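Local coordinates for hypothetical protein DR_0824 (Deinococcus radiodurans, PDB 2IMR) that catalyses the zinc-dependent deamination of aminodeoxyfutalosine to futalosine, a step of menaquinone biosynthesis, at residues P95-T100 and L351-V356; G319-T324 and G346-L351. All blocks are in the same frame, centred on the assembly; numbering follows the deposited sequence.

Following the chain from the N terminus, 95-100 supplies the first strand of the TIM barrel and the first zinc ligand, and some 250 residues later 351-356 returns to it. Interaction 1 thereby closes the longer loop and brings the end of the eighth strand back to the first. Interaction 2 falls wholly within that loop: 319-324 and 346-351 pair as the seventh and eighth strands, closing a much shorter excursion through helices 326-331 and 339-344. L351 belongs to both contacts. Between them, a probable hydrogen bond joins G352 N to T324 O (3.0 Å), and V323 packs against the zinc ligand H99.

Interaction 1 (P95-T100 and L351-V356). With ZN (zinc ion), chain B.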
ATOM      1  N   PRO A  95      -4.678   6.193 -10.353  1.00 22.33           N
ATOM      2  CA  PRO A  95      -3.709   5.539  -9.469  1.00 20.22           C
ATOM      3  C   PRO A  95      -4.256   4.370  -8.665  1.00 19.73           C
ATOM      4  O   PRO A  95      -5.452   4.275  -8.397  1.00 18.65           O
ATOM      5  CB  PRO A  95      -3.241   6.681  -8.578  1.00 21.01           C
ATOM      6  CG  PRO A  95      -4.496   7.494  -8.420  1.00 20.81           C
ATOM      7  CD  PRO A  95      -5.042   7.527  -9.837  1.00 21.97           C
ATOM      8  N   VAL A  96      -3.355   3.477  -8.287  1.00 17.95           N
ATOM      9  CA  VAL A  96      -3.707   2.315  -7.493  1.00 18.13           C
ATOM     10  C   VAL A  96      -3.492   2.649  -6.021  1.00 17.84           C
ATOM     11  O   VAL A  96      -2.482   3.256  -5.657  1.00 17.40           O
ATOM     12  CB  VAL A  96      -2.808   1.107  -7.847  1.00 18.01           C
ATOM     13  CG1 VAL A  96      -3.012  -0.016  -6.828  1.00 20.91           C
ATOM     14  CG2 VAL A  96      -3.122   0.620  -9.258  1.00 20.63           C
ATOM     15  N   ASN A  97      -4.450   2.274  -5.181  1.00 16.04           N
ATOM     16  CA  ASN A  97      -4.315   2.500  -3.749  1.00 16.51           C
ATOM     17  C   ASN A  97      -3.813   1.154  -3.272  1.00 15.51           C
ATOM     18  O   ASN A  97      -4.606   0.253  -2.975  1.00 14.24           O
ATOM     19  CB  ASN A  97      -5.661   2.808  -3.099  1.00 13.17           C
ATOM     20  CG  ASN A  97      -5.508   3.284  -1.668  1.00 15.77           C
ATOM     21  OD1 ASN A  97      -4.530   2.948  -0.999  1.00 13.28           O
ATOM     22  ND2 ASN A  97      -6.476   4.051  -1.188  1.00 12.58           N
ATOM     23  N   ALA A  98      -2.490   1.029  -3.213  1.00 14.71           N
ATOM     24  CA  ALA A  98      -1.820  -0.216  -2.853  1.00 13.94           C
ATOM     25  C   ALA A  98      -1.935  -0.685  -1.412  1.00 15.19           C
ATOM     26  O   ALA A  98      -1.517  -1.798  -1.089  1.00 13.37           O
ATOM     27  CB  ALA A  98      -0.343  -0.132  -3.257  1.00 13.80           C
ATOM     28  N   HIS A  99      -2.472   0.156  -0.538  1.00 14.47           N
ATOM     29  CA  HIS A  99      -2.648  -0.256   0.845  1.00 15.14           C
ATOM     30  C   HIS A  99      -3.679   0.568   1.589  1.00 14.79           C
ATOM     31  O   HIS A  99      -3.528   1.779   1.751  1.00 13.68           O
ATOM     32  CB  HIS A  99      -1.334  -0.189   1.630  1.00 14.08           C
ATOM     33  CG  HIS A  99      -1.451  -0.719   3.030  1.00 13.87           C
ATOM     34  ND1 HIS A  99      -1.364  -2.063   3.326  1.00 12.90           N
ATOM     35  CD2 HIS A  99      -1.724  -0.092   4.199  1.00 11.83           C
ATOM     36  CE1 HIS A  99      -1.577  -2.241   4.619  1.00 14.03           C
ATOM     37  NE2 HIS A  99      -1.800  -1.061   5.171  1.00 13.18           N
ATOM     38  N   THR A 100      -4.728  -0.109   2.039  1.00 14.72           N
ATOM     39  CA  THR A 100      -5.764   0.525   2.835  1.00 13.56           C
ATOM     40  C   THR A 100      -6.495  -0.559   3.617  1.00 14.84           C
ATOM     41  O   THR A 100      -6.239  -1.756   3.438  1.00 14.30           O
ATOM     42  CB  THR A 100      -6.783   1.308   1.958  1.00 15.51           C
ATOM     43  OG1 THR A 100      -7.693   2.017   2.811  1.00 13.94           O
ATOM     44  CG2 THR A 100      -7.569   0.363   1.063  1.00 14.63           C
ATOM     45  N   LEU A 351       2.266   3.374  -3.707  1.00 15.61           N
ATOM     46  CA  LEU A 351       1.593   4.295  -2.805  1.00 15.54           C
ATOM     47  C   LEU A 351       0.252   3.786  -2.290  1.00 14.93           C
ATOM     48  O   LEU A 351      -0.501   3.129  -3.007  1.00 17.36           O
ATOM     49  CB  LEU A 351       1.376   5.638  -3.505  1.00 17.30           C
ATOM     50  CG  LEU A 351       2.582   6.567  -3.604  1.00 17.37           C
ATOM     51  CD1 LEU A 351       2.338   7.616  -4.681  1.00 19.00           C
ATOM     52  CD2 LEU A 351       2.819   7.226  -2.256  1.00 17.73           C
ATOM     53  N   GLY A 352      -0.030   4.111  -1.033  1.00 14.35           N
ATOM     54  CA  GLY A 352      -1.285   3.730  -0.409  1.00 14.00           C
ATOM     55  C   GLY A 352      -1.725   4.901   0.457  1.00 12.07           C
ATOM     56  O   GLY A 352      -0.935   5.804   0.713  1.00 11.78           O
ATOM     57  N   THR A 353      -2.979   4.898   0.902  1.00 13.62           N
ATOM     58  CA  THR A 353      -3.487   5.970   1.749  1.00 14.24           C
ATOM     59  C   THR A 353      -3.667   5.444   3.166  1.00 15.73           C
ATOM     60  O   THR A 353      -3.830   6.218   4.109  1.00 15.45           O
ATOM     61  CB  THR A 353      -4.880   6.452   1.281  1.00 14.63           C
ATOM     62  OG1 THR A 353      -5.802   5.355   1.355  1.00 14.51           O
ATOM     63  CG2 THR A 353      -4.830   6.969  -0.153  1.00 14.51           C
ATOM     64  N   ASP A 354      -3.627   4.120   3.302  1.00 15.17           N
ATOM     65  CA  ASP A 354      -3.862   3.459   4.582  1.00 15.89           C
ATOM     66  C   ASP A 354      -5.363   3.697   4.808  1.00 14.80           C
ATOM     67  O   ASP A 354      -6.025   4.268   3.944  1.00 17.02           O
ATOM     68  CB  ASP A 354      -3.039   4.108   5.697  1.00 17.88           C
ATOM     69  CG  ASP A 354      -2.678   3.134   6.794  1.00 17.92           C
ATOM     70  OD1 ASP A 354      -3.253   2.030   6.825  1.00 21.47           O
ATOM     71  OD2 ASP A 354      -1.824   3.477   7.635  1.00 19.77           O
ATOM     72  N   SER A 355      -5.917   3.256   5.932  1.00 15.96           N
ATOM     73  CA  SER A 355      -7.348   3.479   6.181  1.00 14.81           C
ATOM     74  C   SER A 355      -7.581   4.982   6.351  1.00 15.06           C
ATOM     75  O   SER A 355      -6.638   5.733   6.607  1.00 14.56           O
ATOM     76  CB  SER A 355      -7.796   2.752   7.449  1.00 14.30           C
ATOM     77  OG  SER A 355      -7.574   3.555   8.593  1.00 15.69           O
ATOM     78  N   VAL A 356      -8.830   5.426   6.220  1.00 15.28           N
ATOM     79  CA  VAL A 356      -9.123   6.851   6.360  1.00 16.52           C
ATOM     80  C   VAL A 356      -8.959   7.358   7.791  1.00 18.01           C
ATOM     81  O   VAL A 356      -8.952   8.569   8.030  1.00 18.50           O
ATOM     82  CB  VAL A 356     -10.554   7.186   5.887  1.00 17.38           C
ATOM     83  CG1 VAL A 356     -10.679   6.925   4.395  1.00 18.06           C
ATOM     84  CG2 VAL A 356     -11.566   6.363   6.667  1.00 19.51           C
TER
HETATM   85 ZN    ZN B 500      -2.373  -1.176   7.221  1.00 24.46          ZN
HETATM   86  O   HOH W   1       0.335   2.776  -5.833  1.00 15.42           O
HETATM   87  O   HOH W   2      -1.667   0.351   7.837  1.00 15.57           O
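A98 N bonds to L351 O (2.9 Å) and D354 N to H99 O (2.8 Å), joining two chains that, taken end to end from V96 to T100 and from L351 to S355, run 34° apart. G352 lies opposite H99, and a CB on it would run into H99 N, which is consistent with a glycine here. The amide of N97 bridges to T353: its CG is anti to the backbone N (chi1 -170°), which carries the amide across the T353 side chain at about a right angle. OD1 accepts from T353 N (3.1 Å), with the donor nitrogen tilted out of the carbonyl plane, while ND2 gives a straighter bond to T353 OG1 (2.9 Å), which lies close to the amide plane. T353 OG1 passes its own proton to a lone pair of D354 O (2.8 Å), and T100 OG1 adds a weak bond to that same carbonyl. A leucine in place of N97 has neither the amide N-H for T353 OG1 nor the oxygen for T353 N, and would probably leave T353 N with only its weak bond to H99 O and the turn before D354 less firmly fixed. H99 and D354 point the same way, side by side, with the carboxylate turned 56° from the imidazole and OD1 at the ring edge. H99 NE2 binds zinc at 2.1 Å, beside H101 and H240, and its ND1 is held by Q238. D354, a zinc-site residue, stands 3.3 Å from the metal through OD1, without a direct bond at that distance; S328 holds OD2. The geometry thus couples closure of the barrel between its eighth and first strands to the metal site, where the zinc-bound water placed beside D354 may be the nucleophile of deamination.

Interaction 2 (G319-T324 and G346-L351); sequences GCAVVT and GVEVAL
V322 to T324 and V349 to L351 lay their flat peptide groups edge to edge as adjacent parallel strands of the TIM barrel, a beta-alpha-beta unit whose two strands are inclined by 38°. On one face stand V322, T324, V349 and L351, covered by F337 and by W339 of helix 339-344; on the other are V323 and A350, with V323 also touching H99 and A350 meeting V394 of helix 380-395. The bonding at the peptide edges follows the parallel ladder. V322 N gives to E348 O (2.9 Å), nearly along the C=O axis with an angle of 170° at the oxygen, and V322 O then accepts from A350 N at 2.8 Å. T324 N continues the series by giving to A350 O. CA-H...O contacts fill in between, as from V349 CA to V322 O (3.4 Å). On the W339 face, V322 CG2 fits between its own backbone N and carbonyl carbon, and from there it meets V349 CG2 at 3.8 Å. T324 and L351 lie side by side and point the same way, the methyl CG2 of T324 touching L351 CD2 at 3.7 Å. The opposite face is more sparing: V323 CG2 reaches A350 CB at 4.0 Å. At the start of the pair, CG1 of V347 touches the methyls of V322 and C320 O, while its side chain also packs on V315 and A316 of helix 309-318. E348 leads its carboxylate away from the partner strand, the chain bending at chi2 (67°), and OE2 forms a salt bridge with R393. Where direct pairing gives out, water 3 spans the strands, donating to C320 O at 2.7 Å and accepting from E348 N at 2.9 Å.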
ATOM      1  N   GLY A 319      14.193  -8.654  -3.145  1.00 22.39           N
ATOM      2  CA  GLY A 319      13.301  -8.312  -4.238  1.00 22.56           C
ATOM      3  C   GLY A 319      11.896  -7.970  -3.757  1.00 23.38           C
ATOM      4  O   GLY A 319      10.920  -8.141  -4.492  1.00 22.65           O
ATOM      5  N   CYS A 320      11.791  -7.496  -2.518  1.00 22.25           N
ATOM      6  CA  CYS A 320      10.497  -7.120  -1.948  1.00 21.97           C
ATOM      7  C   CYS A 320      10.084  -5.722  -2.399  1.00 22.37           C
ATOM      8  O   CYS A 320      10.923  -4.831  -2.538  1.00 22.36           O
ATOM      9  CB  CYS A 320      10.555  -7.119  -0.414  1.00 20.91           C
ATOM     10  SG  CYS A 320      10.772  -8.718   0.401  1.00 20.20           S
ATOM     11  N   ALA A 321       8.792  -5.533  -2.633  1.00 20.87           N
ATOM     12  CA  ALA A 321       8.283  -4.224  -3.012  1.00 20.60           C
ATOM     13  C   ALA A 321       7.828  -3.599  -1.695  1.00 19.70           C
ATOM     14  O   ALA A 321       7.589  -4.314  -0.725  1.00 18.21           O
ATOM     15  CB  ALA A 321       7.102  -4.367  -3.963  1.00 20.03           C
ATOM     16  N   VAL A 322       7.723  -2.277  -1.649  1.00 19.00           N
ATOM     17  CA  VAL A 322       7.277  -1.609  -0.431  1.00 17.30           C
ATOM     18  C   VAL A 322       6.168  -0.616  -0.740  1.00 17.34           C
ATOM     19  O   VAL A 322       6.136  -0.022  -1.818  1.00 16.24           O
ATOM     20  CB  VAL A 322       8.439  -0.847   0.261  1.00 20.31           C
ATOM     21  CG1 VAL A 322       9.532  -1.824   0.668  1.00 18.40           C
ATOM     22  CG2 VAL A 322       8.996   0.223  -0.664  1.00 22.60           C
ATOM     23  N   VAL A 323       5.244  -0.447   0.202  1.00 16.73           N
ATOM     24  CA  VAL A 323       4.162   0.511   0.015  1.00 14.96           C
ATOM     25  C   VAL A 323       4.292   1.595   1.073  1.00 14.61           C
ATOM     26  O   VAL A 323       4.403   1.299   2.261  1.00 12.56           O
ATOM     27  CB  VAL A 323       2.768  -0.145   0.154  1.00 16.42           C
ATOM     28  CG1 VAL A 323       1.678   0.906  -0.084  1.00 13.85           C
ATOM     29  CG2 VAL A 323       2.623  -1.286  -0.837  1.00 14.80           C
ATOM     30  N   THR A 324       4.299   2.854   0.646  1.00 12.56           N
ATOM     31  CA  THR A 324       4.398   3.953   1.594  1.00 13.21           C
ATOM     32  C   THR A 324       3.047   4.677   1.621  1.00 14.13           C
ATOM     33  O   THR A 324       2.385   4.786   0.592  1.00 12.36           O
ATOM     34  CB  THR A 324       5.551   4.924   1.204  1.00 13.14           C
ATOM     35  OG1 THR A 324       5.626   6.006   2.144  1.00 11.94           O
ATOM     36  CG2 THR A 324       5.339   5.487  -0.189  1.00 15.55           C
ATOM     37  N   GLY A 346      17.052   0.750  -5.591  1.00 23.35           N
ATOM     38  CA  GLY A 346      16.337   0.036  -6.633  1.00 22.64           C
ATOM     39  C   GLY A 346      15.130  -0.759  -6.173  1.00 22.00           C
ATOM     40  O   GLY A 346      14.698  -1.691  -6.849  1.00 21.09           O
ATOM     41  N   VAL A 347      14.580  -0.384  -5.025  1.00 21.20           N
ATOM     42  CA  VAL A 347      13.413  -1.062  -4.479  1.00 20.23           C
ATOM     43  C   VAL A 347      12.141  -0.482  -5.092  1.00 20.66           C
ATOM     44  O   VAL A 347      11.991   0.734  -5.176  1.00 21.02           O
ATOM     45  CB  VAL A 347      13.363  -0.898  -2.944  1.00 20.55           C
ATOM     46  CG1 VAL A 347      12.131  -1.598  -2.381  1.00 19.25           C
ATOM     47  CG2 VAL A 347      14.634  -1.466  -2.326  1.00 20.54           C
ATOM     48  N   GLU A 348      11.244  -1.356  -5.537  1.00 21.79           N
ATOM     49  CA  GLU A 348       9.980  -0.939  -6.137  1.00 23.78           C
ATOM     50  C   GLU A 348       9.093  -0.334  -5.050  1.00 23.24           C
ATOM     51  O   GLU A 348       8.822  -0.971  -4.031  1.00 23.08           O
ATOM     52  CB  GLU A 348       9.275  -2.145  -6.767  1.00 26.46           C
ATOM     53  CG  GLU A 348       7.915  -1.840  -7.390  1.00 32.58           C
ATOM     54  CD  GLU A 348       8.007  -0.937  -8.604  1.00 35.11           C
ATOM     55  OE1 GLU A 348       8.411   0.236  -8.451  1.00 38.43           O
ATOM     56  OE2 GLU A 348       7.672  -1.402  -9.716  1.00 38.34           O
ATOM     57  N   VAL A 349       8.644   0.895  -5.275  1.00 21.24           N
ATOM     58  CA  VAL A 349       7.803   1.594  -4.311  1.00 19.61           C
ATOM     59  C   VAL A 349       6.405   1.852  -4.863  1.00 19.69           C
ATOM     60  O   VAL A 349       6.243   2.243  -6.020  1.00 18.42           O
ATOM     61  CB  VAL A 349       8.438   2.949  -3.915  1.00 19.66           C
ATOM     62  CG1 VAL A 349       7.566   3.663  -2.887  1.00 19.30           C
ATOM     63  CG2 VAL A 349       9.832   2.719  -3.351  1.00 22.61           C
ATOM     64  N   ALA A 350       5.399   1.610  -4.029  1.00 17.31           N
ATOM     65  CA  ALA A 350       4.006   1.829  -4.401  1.00 16.72           C
ATOM     66  C   ALA A 350       3.398   2.772  -3.365  1.00 16.16           C
ATOM     67  O   ALA A 350       3.946   2.948  -2.275  1.00 16.00           O
ATOM     68  CB  ALA A 350       3.250   0.504  -4.412  1.00 14.03           C
ATOM     69  N   LEU A 351       2.266   3.374  -3.707  1.00 15.61           N
ATOM     70  CA  LEU A 351       1.593   4.295  -2.805  1.00 15.54           C
ATOM     71  C   LEU A 351       0.252   3.786  -2.290  1.00 14.93           C
ATOM     72  O   LEU A 351      -0.501   3.129  -3.007  1.00 17.36           O
ATOM     73  CB  LEU A 351       1.376   5.638  -3.505  1.00 17.30           C
ATOM     74  CG  LEU A 351       2.582   6.567  -3.604  1.00 17.37           C
ATOM     75  CD1 LEU A 351       2.338   7.616  -4.681  1.00 19.00           C
ATOM     76  CD2 LEU A 351       2.819   7.226  -2.256  1.00 17.73           C
TER
HETATM   77  O   HOH W   3      11.852  -4.181  -5.034  1.00 26.79           O